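Local coordinates for uncharacterized protein (Rhodobacter sphaeroides, PDB 3PU2) that is of unknown function but belongs to the AHA1 family within the SRPBCC superfamily and may act as an activator of Hsp90 ATPase, at residues A31-R45 / E142-L154. Residues are numbered along the deposited sequence; the frame is centred on the assembly and turned at random.
Sequences ALTSPALLPAWLFAR and EMEEAYRHLDVML
Trp41 and His149 bring the two backbones to 4.9 Å between CA atoms, where the loop after helix 25-33 runs past the C-terminal helix 139-156. The fold is the helix-grip of the SRPBCC superfamily, with the long C-terminal helix packed against the antiparallel sheet. Trp41 makes the largest contribution to this contact. Its CG sits between the backbone N and the carbonyl carbon (chi1 68°), and the indole lies alongside Leu150. CD1 of Leu150 is centred over the five-membered ring of Trp41, 3.9 Å from its centroid, in a CH-pi contact. CB of Leu42 covers the opposite face. At the ring edge, CE3 of Trp41 meets the carbonyl O of Ala146. NE1 of Trp41 donates to O of Ala31 at 3.2 Å. This bond ties the loop back to the end of its own helix and fixes the rotation of the ring. Atom SE of Met153, a selenomethionine, makes an oblique Met-aromatic contact with the Trp41 indole and lies 4.1 Å from CB of Ala40. Were Trp41 an alanine, Leu150 would probably lose the ring that covers it and Ala31 O its indole donor. Farther along the loop, the rings of Phe43 and His149 form an offset stack, with planes at 9° and centroids 4.3 Å apart. Tyr147 lies beside Trp41, its CD1 near CZ3 of the indole, and packs edge-to-face with Phe21 of strand 14-21, so the helix joins the loop to the sheet. Leu42 O accepts a hydrogen bond from Trp66 NE1. Trp41 O accepts from both Phe43 N and His149. ND1 of His149 donates to O of Trp41 at 2.9 Å, in the carbonyl plane and on a lone pair, with an N-H...O angle of 148°.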
loop_
_atom_site.group_PDB
_atom_site.type_symbol
_atom_site.label_atom_id
_atom_site.label_comp_id
_atom_site.label_asym_id
_atom_site.label_seq_id
_atom_site.Cartn_x
_atom_site.Cartn_y
_atom_site.Cartn_z
ATOM N N ALA A 31 -9.268 -6.498 -0.784
ATOM C CA ALA A 31 -8.265 -6.316 -1.821
ATOM C C ALA A 31 -6.949 -5.857 -1.217
ATOM O O ALA A 31 -5.886 -6.320 -1.611
ATOM C CB ALA A 31 -8.749 -5.290 -2.833
ATOM N N LEU A 32 -7.035 -4.940 -0.258
ATOM C CA LEU A 32 -5.869 -4.376 0.412
ATOM C C LEU A 32 -5.209 -5.262 1.469
ATOM O O LEU A 32 -4.048 -5.027 1.840
ATOM C CB LEU A 32 -6.257 -3.049 1.053
ATOM C CG LEU A 32 -6.523 -1.912 0.068
ATOM C CD1 LEU A 32 -7.402 -0.872 0.704
ATOM C CD2 LEU A 32 -5.213 -1.286 -0.345
ATOM N N THR A 33 -5.923 -6.285 1.938
ATOM C CA THR A 33 -5.389 -7.145 2.993
ATOM C C THR A 33 -5.377 -8.659 2.757
ATOM O O THR A 33 -4.933 -9.412 3.623
ATOM C CB THR A 33 -6.143 -6.895 4.313
ATOM O OG1 THR A 33 -7.382 -7.616 4.296
ATOM C CG2 THR A 33 -6.430 -5.397 4.490
ATOM N N SER A 34 -5.855 -9.117 1.607
ATOM C CA SER A 34 -5.861 -10.549 1.341
ATOM C C SER A 34 -4.625 -11.031 0.573
ATOM O O SER A 34 -4.221 -10.441 -0.418
ATOM C CB SER A 34 -7.126 -10.934 0.581
ATOM O OG SER A 34 -7.186 -12.336 0.404
ATOM N N PRO A 35 -3.999 -12.117 1.044
ATOM C CA PRO A 35 -2.809 -12.661 0.385
ATOM C C PRO A 35 -3.104 -13.252 -0.990
ATOM O O PRO A 35 -2.197 -13.436 -1.796
ATOM C CB PRO A 35 -2.331 -13.726 1.370
ATOM C CG PRO A 35 -2.800 -13.179 2.698
ATOM C CD PRO A 35 -4.188 -12.739 2.365
ATOM N N ALA A 36 -4.367 -13.561 -1.255
ATOM C CA ALA A 36 -4.741 -14.136 -2.543
ATOM C C ALA A 36 -5.099 -13.077 -3.592
ATOM O O ALA A 36 -5.097 -13.362 -4.788
ATOM C CB ALA A 36 -5.909 -15.105 -2.361
ATOM N N LEU A 37 -5.398 -11.861 -3.140
ATOM C CA LEU A 37 -5.769 -10.774 -4.034
ATOM C C LEU A 37 -4.668 -9.731 -4.239
ATOM O O LEU A 37 -4.564 -9.132 -5.302
ATOM C CB LEU A 37 -7.041 -10.097 -3.513
ATOM C CG LEU A 37 -8.403 -10.659 -3.955
ATOM C CD1 LEU A 37 -8.465 -12.148 -3.729
ATOM C CD2 LEU A 37 -9.516 -9.966 -3.179
ATOM N N LEU A 38 -3.835 -9.517 -3.231
ATOM C CA LEU A 38 -2.765 -8.530 -3.339
ATOM C C LEU A 38 -1.817 -8.728 -4.517
ATOM O O LEU A 38 -1.376 -7.757 -5.120
ATOM C CB LEU A 38 -1.939 -8.496 -2.059
ATOM C CG LEU A 38 -2.484 -7.689 -0.890
ATOM C CD1 LEU A 38 -1.688 -8.063 0.334
ATOM C CD2 LEU A 38 -2.393 -6.192 -1.156
ATOM N N PRO A 39 -1.458 -9.979 -4.834
ATOM C CA PRO A 39 -0.548 -10.235 -5.954
ATOM C C PRO A 39 -1.110 -9.830 -7.313
ATOM O O PRO A 39 -0.361 -9.494 -8.233
ATOM C CB PRO A 39 -0.320 -11.746 -5.869
ATOM C CG PRO A 39 -0.437 -12.018 -4.414
ATOM C CD PRO A 39 -1.655 -11.205 -4.043
ATOM N N ALA A 40 -2.433 -9.864 -7.426
ATOM C CA ALA A 40 -3.105 -9.534 -8.666
ATOM C C ALA A 40 -3.178 -8.044 -9.023
ATOM O O ALA A 40 -3.774 -7.683 -10.038
ATOM C CB ALA A 40 -4.495 -10.139 -8.653
ATOM N N TRP A 41 -2.589 -7.178 -8.205
ATOM C CA TRP A 41 -2.602 -5.750 -8.516
ATOM C C TRP A 41 -1.423 -4.965 -7.959
ATOM O O TRP A 41 -0.886 -4.087 -8.632
ATOM C CB TRP A 41 -3.889 -5.087 -8.035
ATOM C CG TRP A 41 -4.044 -5.019 -6.559
ATOM C CD1 TRP A 41 -4.588 -5.976 -5.734
ATOM C CD2 TRP A 41 -3.660 -3.932 -5.711
ATOM N NE1 TRP A 41 -4.564 -5.544 -4.427
ATOM C CE2 TRP A 41 -4.000 -4.293 -4.384
ATOM C CE3 TRP A 41 -3.060 -2.688 -5.939
ATOM C CZ2 TRP A 41 -3.759 -3.450 -3.293
ATOM C CZ3 TRP A 41 -2.819 -1.849 -4.841
ATOM C CH2 TRP A 41 -3.169 -2.241 -3.537
ATOM N N LEU A 42 -1.016 -5.280 -6.736
ATOM C CA LEU A 42 0.095 -4.579 -6.097
ATOM C C LEU A 42 1.482 -5.063 -6.527
ATOM O O LEU A 42 2.169 -5.777 -5.799
ATOM C CB LEU A 42 -0.034 -4.686 -4.583
ATOM C CG LEU A 42 1.078 -4.004 -3.786
ATOM C CD1 LEU A 42 1.184 -2.529 -4.167
ATOM C CD2 LEU A 42 0.775 -4.169 -2.306
ATOM N N PHE A 43 1.882 -4.645 -7.720
ATOM C CA PHE A 43 3.171 -5.002 -8.289
ATOM C C PHE A 43 3.534 -3.955 -9.333
ATOM O O PHE A 43 2.663 -3.245 -9.832
ATOM C CB PHE A 43 3.076 -6.366 -8.953
ATOM C CG PHE A 43 2.160 -6.394 -10.124
ATOM C CD1 PHE A 43 2.642 -6.169 -11.412
ATOM C CD2 PHE A 43 0.799 -6.637 -9.950
ATOM C CE1 PHE A 43 1.780 -6.188 -12.519
ATOM C CE2 PHE A 43 -0.085 -6.660 -11.051
ATOM C CZ PHE A 43 0.412 -6.434 -12.342
ATOM N N ALA A 44 4.821 -3.838 -9.648
ATOM C CA ALA A 44 5.241 -2.881 -10.668
ATOM C C ALA A 44 5.564 -3.648 -11.952
ATOM O O ALA A 44 5.598 -4.882 -11.957
ATOM C CB ALA A 44 6.443 -2.097 -10.198
ATOM N N ARG A 45 5.799 -2.908 -13.031
ATOM C CA ARG A 45 6.112 -3.474 -14.344
ATOM C C ARG A 45 7.347 -4.391 -14.330
ATOM O O ARG A 45 8.479 -3.938 -14.098
ATOM C CB ARG A 45 6.313 -2.321 -15.340
ATOM C CG ARG A 45 6.056 -2.657 -16.812
ATOM C CD ARG A 45 6.087 -1.393 -17.684
ATOM N NE ARG A 45 7.359 -0.670 -17.597
ATOM C CZ ARG A 45 8.531 -1.148 -18.012
ATOM N NH1 ARG A 45 8.605 -2.360 -18.549
ATOM N NH2 ARG A 45 9.631 -0.415 -17.890
ATOM N N GLU A 142 4.463 4.622 -9.289
ATOM C CA GLU A 142 4.287 3.226 -9.283
ATOM C C GLU A 142 3.089 2.877 -8.499
ATOM O O GLU A 142 2.520 1.840 -8.681
ATOM C CB GLU A 142 5.478 2.616 -8.645
ATOM C CG GLU A 142 6.619 2.629 -9.515
ATOM C CD GLU A 142 7.693 1.829 -8.950
ATOM O OE1 GLU A 142 7.369 0.903 -8.226
ATOM O OE2 GLU A 142 8.868 2.107 -9.194
HETATM N N MSE A 143 2.718 3.746 -7.599
HETATM C CA MSE A 143 1.626 3.432 -6.744
HETATM C C MSE A 143 0.310 3.807 -7.372
HETATM O O MSE A 143 -0.700 3.285 -6.984
HETATM C CB MSE A 143 1.850 4.078 -5.391
HETATM C CG MSE A 143 0.883 3.651 -4.306
HETATM SE SE MSE A 143 1.337 2.189 -3.397
HETATM C CE MSE A 143 0.016 1.133 -3.834
ATOM N N GLU A 144 0.329 4.643 -8.394
ATOM C CA GLU A 144 -0.840 4.899 -9.231
ATOM C C GLU A 144 -0.968 3.789 -10.268
ATOM O O GLU A 144 -2.073 3.355 -10.597
ATOM C CB GLU A 144 -0.739 6.265 -9.918
ATOM C CG GLU A 144 -1.912 6.605 -10.861
ATOM C CD GLU A 144 -3.303 6.331 -10.266
ATOM O OE1 GLU A 144 -3.512 6.587 -9.065
ATOM O OE2 GLU A 144 -4.200 5.873 -11.011
ATOM N N GLU A 145 0.162 3.316 -10.778
ATOM C CA GLU A 145 0.127 2.234 -11.747
ATOM C C GLU A 145 -0.521 1.021 -11.064
ATOM O O GLU A 145 -1.255 0.250 -11.696
ATOM C CB GLU A 145 1.549 1.896 -12.218
ATOM C CG GLU A 145 1.656 0.692 -13.153
ATOM C CD GLU A 145 3.093 0.415 -13.600
ATOM O OE1 GLU A 145 3.982 0.258 -12.728
ATOM O OE2 GLU A 145 3.334 0.351 -14.829
ATOM N N ALA A 146 -0.262 0.859 -9.768
ATOM C CA ALA A 146 -0.828 -0.258 -9.036
ATOM C C ALA A 146 -2.326 -0.076 -8.841
ATOM O O ALA A 146 -3.098 -1.012 -9.063
ATOM C CB ALA A 146 -0.136 -0.422 -7.692
ATOM N N TYR A 147 -2.748 1.115 -8.426
ATOM C CA TYR A 147 -4.173 1.350 -8.232
ATOM C C TYR A 147 -4.928 1.124 -9.534
ATOM O O TYR A 147 -6.050 0.604 -9.533
ATOM C CB TYR A 147 -4.426 2.752 -7.694
ATOM C CG TYR A 147 -3.917 2.928 -6.285
ATOM C CD1 TYR A 147 -3.921 1.859 -5.387
ATOM C CD2 TYR A 147 -3.424 4.157 -5.843
ATOM C CE1 TYR A 147 -3.448 2.011 -4.093
ATOM C CE2 TYR A 147 -2.947 4.313 -4.546
ATOM C CZ TYR A 147 -2.965 3.239 -3.685
ATOM O OH TYR A 147 -2.505 3.392 -2.410
ATOM N N ARG A 148 -4.300 1.492 -10.646
ATOM C CA ARG A 148 -4.915 1.275 -11.948
ATOM C C ARG A 148 -5.170 -0.231 -12.066
ATOM O O ARG A 148 -6.231 -0.662 -12.494
ATOM C CB ARG A 148 -3.982 1.760 -13.059
ATOM C CG ARG A 148 -4.683 2.036 -14.375
ATOM C CD ARG A 148 -3.793 2.816 -15.335
ATOM N NE ARG A 148 -3.530 4.181 -14.878
ATOM C CZ ARG A 148 -2.410 4.573 -14.276
ATOM N NH1 ARG A 148 -1.434 3.703 -14.053
ATOM N NH2 ARG A 148 -2.266 5.839 -13.907
ATOM N N HIS A 149 -4.188 -1.029 -11.668
ATOM C CA HIS A 149 -4.332 -2.481 -11.688
ATOM C C HIS A 149 -5.532 -2.886 -10.843
ATOM O O HIS A 149 -6.327 -3.742 -11.240
ATOM C CB HIS A 149 -3.097 -3.146 -11.092
ATOM C CG HIS A 149 -1.868 -2.991 -11.919
ATOM N ND1 HIS A 149 -0.601 -3.062 -11.381
ATOM C CD2 HIS A 149 -1.703 -2.808 -13.249
ATOM C CE1 HIS A 149 0.290 -2.930 -12.345
ATOM N NE2 HIS A 149 -0.352 -2.775 -13.488
ATOM N N LEU A 150 -5.631 -2.270 -9.663
ATOM C CA LEU A 150 -6.698 -2.554 -8.719
ATOM C C LEU A 150 -8.055 -2.209 -9.306
ATOM O O LEU A 150 -9.041 -2.919 -9.075
ATOM C CB LEU A 150 -6.465 -1.789 -7.415
ATOM C CG LEU A 150 -7.455 -2.031 -6.269
ATOM C CD1 LEU A 150 -7.707 -3.526 -6.098
ATOM C CD2 LEU A 150 -6.914 -1.410 -4.988
ATOM N N ASP A 151 -8.102 -1.123 -10.075
ATOM C CA ASP A 151 -9.354 -0.719 -10.703
ATOM C C ASP A 151 -9.872 -1.844 -11.599
ATOM O O ASP A 151 -11.028 -2.262 -11.477
ATOM C CB ASP A 151 -9.166 0.546 -11.550
ATOM C CG ASP A 151 -9.300 1.829 -10.741
ATOM O OD1 ASP A 151 -10.075 1.841 -9.759
ATOM O OD2 ASP A 151 -8.646 2.833 -11.106
ATOM N N VAL A 152 -9.007 -2.332 -12.487
ATOM C CA VAL A 152 -9.356 -3.399 -13.426
ATOM C C VAL A 152 -9.816 -4.684 -12.749
ATOM O O VAL A 152 -10.692 -5.391 -13.256
ATOM C CB VAL A 152 -8.155 -3.745 -14.352
ATOM C CG1 VAL A 152 -8.561 -4.774 -15.390
ATOM C CG2 VAL A 152 -7.657 -2.496 -15.038
HETATM N N MSE A 153 -9.216 -4.985 -11.604
HETATM C CA MSE A 153 -9.556 -6.189 -10.877
HETATM C C MSE A 153 -10.921 -6.030 -10.221
HETATM O O MSE A 153 -11.755 -6.938 -10.280
HETATM C CB MSE A 153 -8.489 -6.486 -9.832
HETATM C CG MSE A 153 -8.615 -7.848 -9.196
HETATM SE SE MSE A 153 -7.728 -7.884 -7.490
HETATM C CE MSE A 153 -9.134 -7.086 -6.454
ATOM N N LEU A 154 -11.156 -4.879 -9.597
ATOM C CA LEU A 154 -12.444 -4.634 -8.952
ATOM C C LEU A 154 -13.562 -4.790 -9.983
ATOM O O LEU A 154 -14.525 -5.524 -9.763
ATOM C CB LEU A 154 -12.468 -3.233 -8.326
ATOM C CG LEU A 154 -11.646 -3.171 -7.035
ATOM C CD1 LEU A 154 -11.630 -1.763 -6.488
ATOM C CD2 LEU A 154 -12.237 -4.145 -6.014
#